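Local coordinates for protein chitinase A (Pteris ryukyuensis, PDB 4RL3) that probably hydrolyses the glycosidic bonds of chitin, this chain being the catalytic domain of a class III, family 18 chitinase from a fern, at residues I8-F17 against Y52-V63; I36-N46 against I84-S95. One frame throughout, in Å; residues are numbered along the deposited sequence.

Contact 1: residues I8-F17 against Y52-V63. With EDO (1,2-ethanediol), chain C.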
loop_
_atom_site.group_PDB
_atom_site.type_symbol
_atom_site.label_atom_id
_atom_site.label_comp_id
_atom_site.label_asym_id
_atom_site.label_seq_id
_atom_site.Cartn_x
_atom_site.Cartn_y
_atom_site.Cartn_z
ATOM N N ILE A 8 -2.677 -7.611 -1.320
ATOM C CA ILE A 8 -3.229 -8.847 -1.860
ATOM C C ILE A 8 -3.854 -8.671 -3.241
ATOM O O ILE A 8 -4.539 -7.682 -3.501
ATOM C CB ILE A 8 -4.276 -9.433 -0.881
ATOM C CG1 ILE A 8 -4.843 -10.774 -1.381
ATOM C CG2 ILE A 8 -5.412 -8.448 -0.612
ATOM C CD1 ILE A 8 -5.555 -11.551 -0.308
ATOM N N GLY A 9 -3.612 -9.649 -4.114
ATOM C CA GLY A 9 -4.413 -9.835 -5.325
ATOM C C GLY A 9 -3.766 -9.671 -6.683
ATOM O O GLY A 9 -4.403 -9.967 -7.681
ATOM N N ALA A 10 -2.510 -9.222 -6.734
ATOM C CA ALA A 10 -1.903 -8.824 -8.004
ATOM C C ALA A 10 -1.379 -9.982 -8.835
ATOM O O ALA A 10 -1.207 -9.826 -10.043
ATOM C CB ALA A 10 -0.789 -7.820 -7.770
ATOM N N LEU A 11 -1.102 -11.123 -8.213
ATOM C CA LEU A 11 -0.494 -12.239 -8.958
ATOM C C LEU A 11 -1.500 -13.159 -9.638
ATOM O O LEU A 11 -1.102 -13.987 -10.469
ATOM C CB LEU A 11 0.419 -13.079 -8.062
ATOM C CG LEU A 11 1.565 -12.338 -7.375
ATOM C CD1 LEU A 11 2.531 -13.352 -6.780
ATOM C CD2 LEU A 11 2.314 -11.408 -8.317
ATOM N N TYR A 12 -2.783 -13.009 -9.327
ATOM C CA TYR A 12 -3.818 -13.930 -9.818
ATOM C C TYR A 12 -3.441 -15.379 -9.504
ATOM O O TYR A 12 -3.483 -16.248 -10.384
ATOM C CB TYR A 12 -4.073 -13.740 -11.320
ATOM C CG TYR A 12 -4.623 -12.376 -11.718
ATOM C CD1 TYR A 12 -3.824 -11.235 -11.658
ATOM C CD2 TYR A 12 -5.939 -12.233 -12.181
ATOM C CE1 TYR A 12 -4.322 -9.989 -12.026
ATOM C CE2 TYR A 12 -6.435 -10.991 -12.562
ATOM C CZ TYR A 12 -5.624 -9.879 -12.473
ATOM O OH TYR A 12 -6.131 -8.647 -12.854
ATOM N N ASN A 13 -3.087 -15.639 -8.248
ATOM C CA ASN A 13 -2.634 -16.979 -7.863
ATOM C C ASN A 13 -3.603 -17.712 -6.960
ATOM O O ASN A 13 -3.271 -18.777 -6.438
ATOM C CB ASN A 13 -1.200 -16.981 -7.290
ATOM C CG ASN A 13 -1.095 -16.436 -5.866
ATOM O OD1 ASN A 13 -2.089 -16.064 -5.218
ATOM N ND2 ASN A 13 0.140 -16.378 -5.379
ATOM N N GLY A 14 -4.800 -17.152 -6.782
ATOM C CA GLY A 14 -5.849 -17.822 -6.046
ATOM C C GLY A 14 -5.923 -17.492 -4.578
ATOM O O GLY A 14 -6.823 -17.967 -3.889
ATOM N N VAL A 15 -5.004 -16.679 -4.075
ATOM C CA VAL A 15 -5.038 -16.323 -2.663
ATOM C C VAL A 15 -6.321 -15.550 -2.351
ATOM O O VAL A 15 -6.825 -14.787 -3.172
ATOM C CB VAL A 15 -3.779 -15.531 -2.238
ATOM C CG1 VAL A 15 -3.723 -14.159 -2.920
ATOM C CG2 VAL A 15 -3.703 -15.404 -0.715
ATOM N N GLN A 16 -6.848 -15.782 -1.154
ATOM C CA GLN A 16 -8.081 -15.160 -0.709
ATOM C C GLN A 16 -7.826 -14.427 0.604
ATOM O O GLN A 16 -6.840 -14.706 1.303
ATOM C CB GLN A 16 -9.155 -16.232 -0.535
ATOM C CG GLN A 16 -9.456 -16.969 -1.833
ATOM C CD GLN A 16 -10.521 -18.026 -1.676
ATOM O OE1 GLN A 16 -10.211 -19.220 -1.541
ATOM N NE2 GLN A 16 -11.778 -17.605 -1.664
ATOM N N PHE A 17 -8.701 -13.472 0.923
ATOM C CA PHE A 17 -8.642 -12.768 2.209
ATOM C C PHE A 17 -8.647 -13.818 3.318
ATOM O O PHE A 17 -7.950 -13.684 4.318
ATOM C CB PHE A 17 -9.854 -11.846 2.439
ATOM C CG PHE A 17 -10.030 -10.727 1.424
ATOM C CD1 PHE A 17 -9.016 -9.819 1.180
ATOM C CD2 PHE A 17 -11.246 -10.543 0.783
ATOM C CE1 PHE A 17 -9.183 -8.775 0.280
ATOM C CE2 PHE A 17 -11.436 -9.499 -0.119
ATOM C CZ PHE A 17 -10.393 -8.617 -0.376
ATOM N N TYR A 52 -6.963 -4.551 -11.818
ATOM C CA TYR A 52 -5.894 -5.512 -12.082
ATOM C C TYR A 52 -5.490 -6.246 -10.807
ATOM O O TYR A 52 -4.311 -6.472 -10.543
ATOM C CB TYR A 52 -4.710 -4.853 -12.781
ATOM C CG TYR A 52 -5.103 -4.290 -14.132
ATOM C CD1 TYR A 52 -5.270 -5.123 -15.241
ATOM C CD2 TYR A 52 -5.344 -2.932 -14.292
ATOM C CE1 TYR A 52 -5.646 -4.605 -16.464
ATOM C CE2 TYR A 52 -5.722 -2.408 -15.510
ATOM C CZ TYR A 52 -5.869 -3.250 -16.595
ATOM O OH TYR A 52 -6.242 -2.721 -17.813
ATOM N N TRP A 53 -6.487 -6.597 -10.006
ATOM C CA TRP A 53 -6.333 -7.706 -9.068
ATOM C C TRP A 53 -7.265 -8.821 -9.506
ATOM O O TRP A 53 -8.100 -8.638 -10.400
ATOM C CB TRP A 53 -6.627 -7.307 -7.619
ATOM C CG TRP A 53 -8.060 -6.969 -7.318
ATOM C CD1 TRP A 53 -9.046 -7.818 -6.888
ATOM C CD2 TRP A 53 -8.650 -5.672 -7.371
ATOM N NE1 TRP A 53 -10.220 -7.122 -6.684
ATOM C CE2 TRP A 53 -10.000 -5.803 -6.973
ATOM C CE3 TRP A 53 -8.165 -4.402 -7.703
ATOM C CZ2 TRP A 53 -10.870 -4.716 -6.916
ATOM C CZ3 TRP A 53 -9.036 -3.331 -7.646
ATOM C CH2 TRP A 53 -10.365 -3.493 -7.256
ATOM N N GLN A 54 -7.127 -9.971 -8.853
ATOM C CA GLN A 54 -7.925 -11.144 -9.192
ATOM C C GLN A 54 -9.344 -11.004 -8.660
ATOM O O GLN A 54 -9.721 -11.648 -7.674
ATOM C CB GLN A 54 -7.266 -12.423 -8.670
ATOM C CG GLN A 54 -7.852 -13.673 -9.297
ATOM C CD GLN A 54 -7.123 -14.954 -8.922
ATOM O OE1 GLN A 54 -6.588 -15.095 -7.820
ATOM N NE2 GLN A 54 -7.115 -15.913 -9.844
ATOM N N ASN A 55 -10.121 -10.148 -9.321
ATOM C CA ASN A 55 -11.442 -9.770 -8.818
ATOM C C ASN A 55 -12.533 -10.816 -9.035
ATOM O O ASN A 55 -13.625 -10.687 -8.468
ATOM C CB ASN A 55 -11.891 -8.419 -9.385
ATOM C CG ASN A 55 -12.123 -8.451 -10.890
ATOM O OD1 ASN A 55 -11.335 -9.023 -11.640
ATOM N ND2 ASN A 55 -13.187 -7.805 -11.332
ATOM N N SER A 56 -12.256 -11.846 -9.834
ATOM C CA SER A 56 -13.163 -12.994 -9.900
ATOM C C SER A 56 -13.149 -13.795 -8.594
ATOM O O SER A 56 -14.113 -14.514 -8.295
ATOM C CB SER A 56 -12.808 -13.905 -11.065
ATOM O OG SER A 56 -11.549 -14.516 -10.887
ATOM N N VAL A 57 -12.058 -13.651 -7.829
ATOM C CA VAL A 57 -11.885 -14.299 -6.521
ATOM C C VAL A 57 -12.123 -13.296 -5.398
ATOM O O VAL A 57 -12.909 -13.548 -4.481
ATOM C CB VAL A 57 -10.477 -14.931 -6.409
ATOM C CG1 VAL A 57 -10.221 -15.475 -5.013
ATOM C CG2 VAL A 57 -10.335 -16.031 -7.456
ATOM N N LEU A 58 -11.444 -12.152 -5.488
ATOM C CA LEU A 58 -11.576 -11.069 -4.520
ATOM C C LEU A 58 -12.674 -10.139 -5.011
ATOM O O LEU A 58 -12.432 -9.053 -5.535
ATOM C CB LEU A 58 -10.234 -10.347 -4.327
ATOM C CG LEU A 58 -9.093 -11.286 -3.889
ATOM C CD1 LEU A 58 -7.718 -10.632 -3.932
ATOM C CD2 LEU A 58 -9.337 -11.861 -2.504
ATOM N N THR A 59 -13.896 -10.626 -4.881
ATOM C CA THR A 59 -15.097 -9.983 -5.403
ATOM C C THR A 59 -15.646 -8.980 -4.400
ATOM O O THR A 59 -15.241 -8.962 -3.253
ATOM C CB THR A 59 -16.205 -11.031 -5.587
ATOM O OG1 THR A 59 -16.443 -11.657 -4.321
ATOM C CG2 THR A 59 -15.805 -12.089 -6.615
ATOM N N PRO A 60 -16.620 -8.153 -4.822
ATOM C CA PRO A 60 -17.294 -7.315 -3.845
ATOM C C PRO A 60 -17.902 -8.133 -2.695
ATOM O O PRO A 60 -17.821 -7.716 -1.543
ATOM C CB PRO A 60 -18.351 -6.590 -4.685
ATOM C CG PRO A 60 -17.754 -6.543 -6.053
ATOM C CD PRO A 60 -17.071 -7.864 -6.195
ATOM N N ALA A 61 -18.498 -9.282 -3.001
ATOM C CA ALA A 61 -19.065 -10.144 -1.957
ATOM C C ALA A 61 -18.001 -10.639 -0.971
ATOM O O ALA A 61 -18.271 -10.733 0.226
ATOM C CB ALA A 61 -19.786 -11.315 -2.585
ATOM N N ALA A 62 -16.797 -10.922 -1.473
ATOM C CA ALA A 62 -15.670 -11.320 -0.618
ATOM C C ALA A 62 -15.223 -10.202 0.315
ATOM O O ALA A 62 -14.912 -10.458 1.475
ATOM C CB ALA A 62 -14.488 -11.816 -1.449
ATOM N N VAL A 63 -15.195 -8.963 -0.183
ATOM C CA VAL A 63 -14.838 -7.821 0.671
ATOM C C VAL A 63 -15.897 -7.631 1.750
ATOM O O VAL A 63 -15.575 -7.437 2.929
ATOM C CB VAL A 63 -14.689 -6.501 -0.123
ATOM C CG1 VAL A 63 -14.497 -5.326 0.843
ATOM C CG2 VAL A 63 -13.541 -6.590 -1.116
HETATM C C1 EDO C . 0.789 -8.035 -4.679
HETATM O O1 EDO C . -0.530 -8.595 -4.544
HETATM C C2 EDO C . 1.711 -8.937 -5.503
HETATM O O2 EDO C . 2.030 -10.133 -4.799
HETATM O O HOH W 1 -1.900 -7.360 -11.365
HETATM O O HOH W 2 -8.881 -8.256 -13.259
HETATM O O HOH W 3 -6.175 -13.529 -5.587
HETATM O O HOH W 4 -12.532 -14.884 -1.869
#
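At the C-terminal end of the first barrel strand, 3-8, Gly9 and Tyr12 of the loop that follows pack on Trp53 and Gln54. Gln54 N donates to Gly9 O at 3.0 Å, a bent bond (143° at the hydrogen). The Gln54 side chain leaves opposite its backbone N (chi1 -165°) and stays extended, which carries its amide past Tyr12 to Gly14. There Gln54 OE1 accepts from Gly14 N at 2.9 Å, in the carbonyl plane and on a lone pair. The Tyr12 ring runs the other way and lays one face over the Gln54 backbone, with Tyr12 CD2 3.7 Å from Gln54 CG. Leu58 CD2 stands almost squarely over the Phe17 ring, 3.9 Å from the centroid, in a CH-pi contact. Leu58 CD1 reaches Gly9 CA at 3.7 Å, where a side chain would crowd both Leu58 and Trp53. The Leu58 carbonyl is held by Trp53 NE1, 3.2 Å from Leu58 O and in the indole plane. Asp251 binds Gly9 N and Leu11 N from beyond the pair. Both segments belong to the loops that follow the first two parallel strands of the family 18 TIM barrel, and 52-63 leads into helix 60-69.

Contact 2: residues I36-N46 against I84-S95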
loop_
_atom_site.group_PDB
_atom_site.type_symbol
_atom_site.label_atom_id
_atom_site.label_comp_id
_atom_site.label_asym_id
_atom_site.label_seq_id
_atom_site.Cartn_x
_atom_site.Cartn_y
_atom_site.Cartn_z
ATOM N N ILE A 36 -5.308 0.272 -11.916
ATOM C CA ILE A 36 -4.390 0.972 -12.803
ATOM C C ILE A 36 -5.211 1.688 -13.866
ATOM O O ILE A 36 -6.147 1.110 -14.434
ATOM C CB ILE A 36 -3.409 -0.004 -13.492
ATOM C CG1 ILE A 36 -2.848 -1.018 -12.483
ATOM C CG2 ILE A 36 -2.278 0.769 -14.166
ATOM C CD1 ILE A 36 -2.024 -2.120 -13.097
ATOM N N ASP A 37 -4.820 2.928 -14.149
ATOM C CA ASP A 37 -5.466 3.738 -15.180
ATOM C C ASP A 37 -4.836 3.456 -16.541
ATOM O O ASP A 37 -4.317 4.355 -17.213
ATOM C CB ASP A 37 -5.428 5.234 -14.813
ATOM C CG ASP A 37 -4.018 5.768 -14.541
ATOM O OD1 ASP A 37 -3.177 5.049 -13.951
ATOM O OD2 ASP A 37 -3.743 6.927 -14.912
ATOM N N TYR A 38 -4.898 2.184 -16.921
ATOM C CA TYR A 38 -4.393 1.679 -18.187
ATOM C C TYR A 38 -5.330 0.611 -18.708
ATOM O O TYR A 38 -6.022 -0.063 -17.934
ATOM C CB TYR A 38 -3.021 1.044 -17.995
ATOM C CG TYR A 38 -1.838 1.983 -18.144
ATOM C CD1 TYR A 38 -1.490 2.885 -17.142
ATOM C CD2 TYR A 38 -1.049 1.951 -19.281
ATOM C CE1 TYR A 38 -0.394 3.724 -17.281
ATOM C CE2 TYR A 38 0.043 2.789 -19.431
ATOM C CZ TYR A 38 0.369 3.679 -18.427
ATOM O OH TYR A 38 1.461 4.526 -18.578
ATOM N N THR A 39 -5.314 0.413 -20.017
ATOM C CA THR A 39 -6.022 -0.707 -20.622
ATOM C C THR A 39 -5.136 -1.942 -20.569
ATOM O O THR A 39 -3.920 -1.843 -20.340
ATOM C CB THR A 39 -6.348 -0.438 -22.095
ATOM O OG1 THR A 39 -5.136 -0.416 -22.858
ATOM C CG2 THR A 39 -7.106 0.872 -22.254
ATOM N N SER A 40 -5.729 -3.103 -20.842
ATOM C CA SER A 40 -4.975 -4.353 -20.836
ATOM C C SER A 40 -3.915 -4.395 -21.943
ATOM O O SER A 40 -2.979 -5.191 -21.871
ATOM C CB SER A 40 -5.915 -5.549 -20.972
ATOM O OG SER A 40 -6.617 -5.505 -22.197
ATOM N N ALA A 41 -4.056 -3.536 -22.955
ATOM C CA ALA A 41 -3.007 -3.353 -23.976
ATOM C C ALA A 41 -1.925 -2.339 -23.569
ATOM O O ALA A 41 -1.091 -1.938 -24.397
ATOM C CB ALA A 41 -3.637 -2.950 -25.308
ATOM N N ALA A 42 -1.945 -1.913 -22.305
ATOM C CA ALA A 42 -0.952 -0.983 -21.750
ATOM C C ALA A 42 -1.014 0.417 -22.373
ATOM O O ALA A 42 0.002 1.104 -22.499
ATOM C CB ALA A 42 0.453 -1.569 -21.833
ATOM N N ALA A 43 -2.224 0.842 -22.719
ATOM C CA ALA A 43 -2.488 2.220 -23.100
ATOM C C ALA A 43 -3.048 2.954 -21.879
ATOM O O ALA A 43 -4.005 2.486 -21.261
ATOM C CB ALA A 43 -3.492 2.259 -24.231
ATOM N N ALA A 44 -2.483 4.110 -21.565
ATOM C CA ALA A 44 -2.980 4.942 -20.459
ATOM C C ALA A 44 -4.412 5.425 -20.738
ATOM O O ALA A 44 -4.766 5.710 -21.886
ATOM C CB ALA A 44 -2.056 6.127 -20.233
ATOM N N THR A 45 -5.223 5.537 -19.684
ATOM C CA THR A 45 -6.616 5.944 -19.824
ATOM C C THR A 45 -6.897 7.340 -19.284
ATOM O O THR A 45 -8.065 7.729 -19.192
ATOM C CB THR A 45 -7.548 4.971 -19.087
ATOM O OG1 THR A 45 -7.232 5.012 -17.684
ATOM C CG2 THR A 45 -7.399 3.561 -19.619
ATOM N N ASN A 46 -5.852 8.070 -18.889
ATOM C CA ASN A 46 -6.004 9.403 -18.294
ATOM C C ASN A 46 -6.836 9.406 -17.017
ATOM O O ASN A 46 -7.787 10.185 -16.855
ATOM C CB ASN A 46 -6.564 10.409 -19.304
ATOM C CG ASN A 46 -6.418 11.837 -18.827
ATOM O OD1 ASN A 46 -5.416 12.198 -18.188
ATOM N ND2 ASN A 46 -7.415 12.664 -19.121
ATOM N N ILE A 84 2.045 -3.264 -16.265
ATOM C CA ILE A 84 0.722 -3.538 -16.816
ATOM C C ILE A 84 0.985 -4.364 -18.070
ATOM O O ILE A 84 1.620 -3.885 -19.004
ATOM C CB ILE A 84 -0.080 -2.237 -17.120
ATOM C CG1 ILE A 84 -1.359 -2.529 -17.917
ATOM C CG2 ILE A 84 0.757 -1.206 -17.868
ATOM C CD1 ILE A 84 -2.350 -3.400 -17.189
ATOM N N SER A 85 0.539 -5.619 -18.062
ATOM C CA SER A 85 0.820 -6.545 -19.167
ATOM C C SER A 85 2.298 -6.488 -19.563
ATOM O O SER A 85 2.635 -6.456 -20.747
ATOM C CB SER A 85 -0.093 -6.253 -20.364
ATOM O OG SER A 85 -1.456 -6.373 -19.992
ATOM N N GLY A 86 3.171 -6.452 -18.561
ATOM C CA GLY A 86 4.621 -6.430 -18.778
ATOM C C GLY A 86 5.290 -5.084 -19.038
ATOM O O GLY A 86 6.522 -4.993 -19.000
ATOM N N SER A 87 4.497 -4.046 -19.320
ATOM C CA SER A 87 5.014 -2.707 -19.609
ATOM C C SER A 87 5.012 -1.882 -18.322
ATOM O O SER A 87 4.142 -2.084 -17.484
ATOM C CB SER A 87 4.138 -1.997 -20.637
ATOM O OG SER A 87 4.287 -2.565 -21.934
ATOM N N PRO A 88 5.974 -0.955 -18.168
ATOM C CA PRO A 88 5.975 -0.109 -16.970
ATOM C C PRO A 88 4.739 0.787 -16.871
ATOM O O PRO A 88 4.313 1.392 -17.860
ATOM C CB PRO A 88 7.258 0.724 -17.124
ATOM C CG PRO A 88 8.111 -0.070 -18.063
ATOM C CD PRO A 88 7.145 -0.683 -19.018
ATOM N N VAL A 89 4.164 0.846 -15.673
ATOM C CA VAL A 89 3.048 1.734 -15.415
ATOM C C VAL A 89 3.605 3.141 -15.247
ATOM O O VAL A 89 3.904 3.581 -14.138
ATOM C CB VAL A 89 2.244 1.292 -14.172
ATOM C CG1 VAL A 89 1.112 2.277 -13.890
ATOM C CG2 VAL A 89 1.687 -0.104 -14.368
ATOM N N GLN A 90 3.726 3.850 -16.363
ATOM C CA GLN A 90 4.184 5.230 -16.370
ATOM C C GLN A 90 3.046 6.131 -15.941
ATOM O O GLN A 90 1.973 6.104 -16.560
ATOM C CB GLN A 90 4.626 5.645 -17.782
ATOM C CG GLN A 90 5.898 4.967 -18.249
ATOM C CD GLN A 90 7.119 5.431 -17.486
ATOM O OE1 GLN A 90 7.073 6.405 -16.725
ATOM N NE2 GLN A 90 8.237 4.745 -17.698
ATOM N N PHE A 91 3.245 6.919 -14.887
ATOM C CA PHE A 91 2.219 7.890 -14.548
ATOM C C PHE A 91 2.108 8.892 -15.689
ATOM O O PHE A 91 3.103 9.457 -16.126
ATOM C CB PHE A 91 2.514 8.638 -13.247
ATOM C CG PHE A 91 1.360 9.492 -12.801
ATOM C CD1 PHE A 91 1.175 10.761 -13.327
ATOM C CD2 PHE A 91 0.429 8.997 -11.909
ATOM C CE1 PHE A 91 0.098 11.531 -12.949
ATOM C CE2 PHE A 91 -0.648 9.767 -11.521
ATOM C CZ PHE A 91 -0.818 11.029 -12.048
ATOM N N THR A 92 0.892 9.114 -16.169
ATOM C CA THR A 92 0.711 10.056 -17.269
ATOM C C THR A 92 -0.697 10.660 -17.287
ATOM O O THR A 92 -1.698 9.992 -16.990
ATOM C CB THR A 92 1.103 9.399 -18.609
ATOM O OG1 THR A 92 1.037 10.361 -19.674
ATOM C CG2 THR A 92 0.232 8.219 -18.916
ATOM N N ALA A 93 -0.748 11.950 -17.597
ATOM C CA ALA A 93 -1.984 12.712 -17.562
ATOM C C ALA A 93 -2.079 13.568 -18.811
ATOM O O ALA A 93 -1.107 14.213 -19.199
ATOM C CB ALA A 93 -2.012 13.611 -16.333
ATOM N N THR A 94 -3.258 13.586 -19.417
ATOM C CA THR A 94 -3.528 14.475 -20.556
ATOM C C THR A 94 -3.468 15.930 -20.100
ATOM O O THR A 94 -2.858 16.777 -20.760
ATOM C CB THR A 94 -4.917 14.165 -21.163
ATOM O OG1 THR A 94 -4.925 12.812 -21.644
ATOM C CG2 THR A 94 -5.248 15.126 -22.309
ATOM N N SER A 95 -4.133 16.192 -18.978
ATOM C CA SER A 95 -4.049 17.436 -18.235
ATOM C C SER A 95 -4.290 17.079 -16.783
ATOM O O SER A 95 -4.893 16.030 -16.484
ATOM C CB SER A 95 -5.111 18.436 -18.699
ATOM O OG SER A 95 -6.415 18.002 -18.344
HETATM O O HOH W 5 -1.061 7.674 -14.504
HETATM O O HOH W 6 -3.339 7.802 -17.466
#
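The loop 36-46 makes a type I turn from Thr39 to Ala42 and lies against a type I' turn from Ile84 to Ser87, which joins the short antiparallel strands 83-84 and 87-88. The backbones come close at two places, with Ala42 CA 5.8 Å from Ile84 CA and Asn46 CA 5.3 Å from Ala93 CA. Every direct hydrogen bond across the contact uses a side chain. Tyr38 OH donates to Gln90 O at 2.6 Å, on a lone pair in the carbonyl plane, and this oxygen lies at the edge of the ring. Ile84 CG2 sits over a face of this ring, 3.9 Å from Tyr38 CD2, while Val89 runs alongside. A phenylalanine here lacks the hydroxyl, and Gln90 O would probably be left without this partner and the loop less firmly held to 84-95. Ser85 OG donates to Ser40 O at 2.7 Å and pins the two turns together. At the far end Thr94 N makes a nearly straight bond (165°) to Asn46 OD1, 2.8 Å long, from above the amide plane. Two waters link Asp37 OD2 to Thr92, one through Thr92 N and one through Thr92 O. Asp37 also bonds Tyr123 OH of strand 118-123, at whose end the family 18 DxDxE signature lies, and Trp99 of helix 96-114. Asn46 bonds Ser98 and Asn102 of that helix, so the pair bridges the barrel strands and helix 96-114.

How the contacts relate
From the N terminus, strand 3-8 runs into 8-17, the first half of contact 1. Strand 27-36 then leads into 36-46, the first half of contact 2. Strand 50-51 pairs antiparallel with 27-36 before 52-63 returns to close contact 1. The chain goes on through helix 60-69 and strand 73-81. Segment 84-95 then closes contact 2 just ahead of helix 96-114. The two closures therefore cross instead of nesting. Their centres are about 21 Å apart, yet Tyr52 joins them: Tyr52 OH lies 2.7 Å from Tyr38 O, a probable hydrogen bond, and its ring packs on Ile84. Together they tie the loops after the first three barrel strands to one another.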